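PDB 2A70: Emp47p from Saccharomyces cerevisiae, which takes part in the secretion of glycoproteins and is required for exit of EMP46 from the endoplasmic reticulum. Local coordinates for residues D61-E66 with V161-E166. Numbering follows the deposited sequence. Where two conformers were deposited one is given.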
loop_
_atom_site.group_PDB
_atom_site.type_symbol
_atom_site.label_atom_id
_atom_site.label_comp_id
_atom_site.label_asym_id
_atom_site.label_seq_id
_atom_site.Cartn_x
_atom_site.Cartn_y
_atom_site.Cartn_z
ATOM N N ASP A 61 17.694 7.225 5.742
ATOM C CA ASP A 61 18.117 6.087 6.515
ATOM C C ASP A 61 17.170 4.907 6.233
ATOM O O ASP A 61 16.098 5.084 5.681
ATOM C CB ASP A 61 18.115 6.431 8.003
ATOM C CG ASP A 61 19.393 7.189 8.362
ATOM O OD1 ASP A 61 19.215 8.276 8.929
ATOM O OD2 ASP A 61 20.440 6.582 8.001
ATOM N N SER A 62 17.586 3.734 6.620
ATOM C CA SER A 62 16.774 2.527 6.536
ATOM C C SER A 62 15.423 2.727 7.210
ATOM O O SER A 62 15.307 3.508 8.158
ATOM C CB SER A 62 17.521 1.388 7.207
ATOM O OG SER A 62 18.772 1.186 6.531
ATOM N N PHE A 63 14.430 1.966 6.768
ATOM C CA PHE A 63 13.094 2.108 7.325
ATOM C C PHE A 63 12.311 0.793 7.162
ATOM O O PHE A 63 12.651 -0.049 6.335
ATOM C CB PHE A 63 12.311 3.281 6.714
ATOM C CG PHE A 63 11.990 3.121 5.256
ATOM C CD1 PHE A 63 10.799 2.537 4.864
ATOM C CD2 PHE A 63 12.836 3.530 4.229
ATOM C CE1 PHE A 63 10.463 2.356 3.554
ATOM C CE2 PHE A 63 12.484 3.354 2.883
ATOM C CZ PHE A 63 11.294 2.766 2.529
ATOM N N THR A 64 11.221 0.766 7.912
ATOM C CA THR A 64 10.228 -0.288 7.850
ATOM C C THR A 64 8.814 0.334 7.773
ATOM O O THR A 64 8.541 1.265 8.549
ATOM C CB THR A 64 10.275 -1.133 9.127
ATOM O OG1 THR A 64 11.602 -1.673 9.286
ATOM C CG2 THR A 64 9.311 -2.324 9.151
ATOM N N MET A 65 7.980 -0.244 6.931
ATOM C CA MET A 65 6.571 0.109 6.962
ATOM C C MET A 65 5.765 -1.164 7.098
ATOM O O MET A 65 5.927 -2.094 6.293
ATOM C CB MET A 65 6.217 0.780 5.650
ATOM C CG MET A 65 6.488 2.238 5.442
ATOM S SD MET A 65 5.472 2.650 4.025
ATOM C CE MET A 65 5.920 1.375 2.832
ATOM N N GLU A 66 4.893 -1.231 8.105
ATOM C CA GLU A 66 4.051 -2.405 8.351
ATOM C C GLU A 66 2.583 -2.011 8.161
ATOM O O GLU A 66 2.098 -1.182 8.953
ATOM C CB GLU A 66 4.237 -2.979 9.767
ATOM C CG GLU A 66 5.620 -3.563 10.036
ATOM C CD GLU A 66 5.936 -4.049 11.420
ATOM O OE1 GLU A 66 5.061 -3.981 12.312
ATOM O OE2 GLU A 66 7.128 -4.493 11.542
ATOM N N VAL A 161 7.330 -4.019 4.830
ATOM C CA VAL A 161 8.269 -3.550 3.841
ATOM C C VAL A 161 9.499 -3.067 4.571
ATOM O O VAL A 161 9.351 -2.186 5.438
ATOM C CB VAL A 161 7.673 -2.388 3.018
ATOM C CG1 VAL A 161 8.605 -1.993 1.873
ATOM C CG2 VAL A 161 6.336 -2.756 2.471
ATOM N N THR A 162 10.671 -3.579 4.244
ATOM C CA THR A 162 11.897 -3.092 4.863
ATOM C C THR A 162 12.861 -2.670 3.769
ATOM O O THR A 162 12.942 -3.259 2.689
ATOM C CB THR A 162 12.559 -4.136 5.786
ATOM O OG1 THR A 162 12.686 -5.365 5.064
ATOM C CG2 THR A 162 11.749 -4.355 7.050
ATOM N N TYR A 163 13.606 -1.596 4.076
ATOM C CA TYR A 163 14.610 -1.082 3.149
ATOM C C TYR A 163 15.867 -0.844 3.977
ATOM O O TYR A 163 15.891 0.035 4.833
ATOM C CB TYR A 163 14.166 0.209 2.475
ATOM C CG TYR A 163 15.131 0.703 1.418
ATOM C CD1 TYR A 163 15.427 -0.086 0.328
ATOM C CD2 TYR A 163 15.716 1.956 1.555
ATOM C CE1 TYR A 163 16.310 0.362 -0.654
ATOM C CE2 TYR A 163 16.602 2.415 0.577
ATOM C CZ TYR A 163 16.895 1.617 -0.519
ATOM O OH TYR A 163 17.759 2.049 -1.479
ATOM N N ASP A 164 16.861 -1.695 3.748
ATOM C CA ASP A 164 18.025 -1.807 4.603
ATOM C C ASP A 164 19.289 -1.320 3.900
ATOM O O ASP A 164 19.951 -2.057 3.152
ATOM C CB ASP A 164 18.183 -3.255 5.098
ATOM C CG ASP A 164 19.190 -3.354 6.237
ATOM O OD1 ASP A 164 19.878 -2.348 6.565
ATOM O OD2 ASP A 164 19.318 -4.455 6.799
ATOM N N LEU A 165 19.638 -0.040 4.163
ATOM C CA LEU A 165 20.853 0.537 3.635
ATOM C C LEU A 165 22.100 -0.132 4.209
ATOM O O LEU A 165 23.145 0.014 3.605
ATOM C CB LEU A 165 20.926 2.049 3.939
ATOM C CG LEU A 165 19.785 2.833 3.210
ATOM C CD1 LEU A 165 19.601 4.181 3.914
ATOM C CD2 LEU A 165 20.020 2.995 1.716
ATOM N N GLU A 166 21.964 -0.792 5.338
ATOM C CA GLU A 166 23.099 -1.418 6.024
ATOM C C GLU A 166 23.219 -2.881 5.597
ATOM O O GLU A 166 24.056 -3.590 6.184
ATOM C CB GLU A 166 22.962 -1.323 7.536
ATOM C CG GLU A 166 23.132 0.053 8.101
ATOM C CD GLU A 166 21.975 0.979 7.780
ATOM O OE1 GLU A 166 20.810 0.645 8.095
ATOM O OE2 GLU A 166 22.281 2.072 7.249
HETATM O O HOH W 1 20.113 3.859 8.079
#
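Ser62 OG is gripped between Leu165 and Glu166. Ser62 OG donates to Glu166 OE1 at 2.6 Å, reaching the syn side of the carboxylate but 34° out of its plane. The same oxygen, Ser62 OG, accepts from Leu165 N at 2.8 Å. Bending of the Glu166 chain at chi2 (71°) folds the carboxylate back onto the serine. A water ties the other oxygen, OE2, to Ser62 N and to Asp61 OD2, bridging two acidic groups and probably easing their mutual repulsion. Asp164 OD1 shapes the same turn by accepting from Glu166 N, an Asx turn.

Beyond this polar end the strands run antiparallel. Phe63 and Tyr163 form one hydrogen-bonded pair, Met65 and Val161 the next, with a straight bond from Val161 N to Met65 O (2.8 Å). Between them, in the non-hydrogen-bonded pair, Thr162 CG2 lies 3.5 Å from Thr64 OG1, whose own hydrogen-bonding partner is Gly221 O. Strands 63-72 and 157-164 are neighbouring inner strands of one antiparallel sheet of the legume-like (L-type) lectin beta-sandwich.

On the face carrying Phe63 and Tyr163, Tyr163 CB sits over the Phe63 ring as a CH-pi contact, 4.0 Å from its centroid. The two ring planes are inclined at 45°. Phe86 of the other sheet stacks on Phe63, and Phe188 meets Tyr163 edge-to-face.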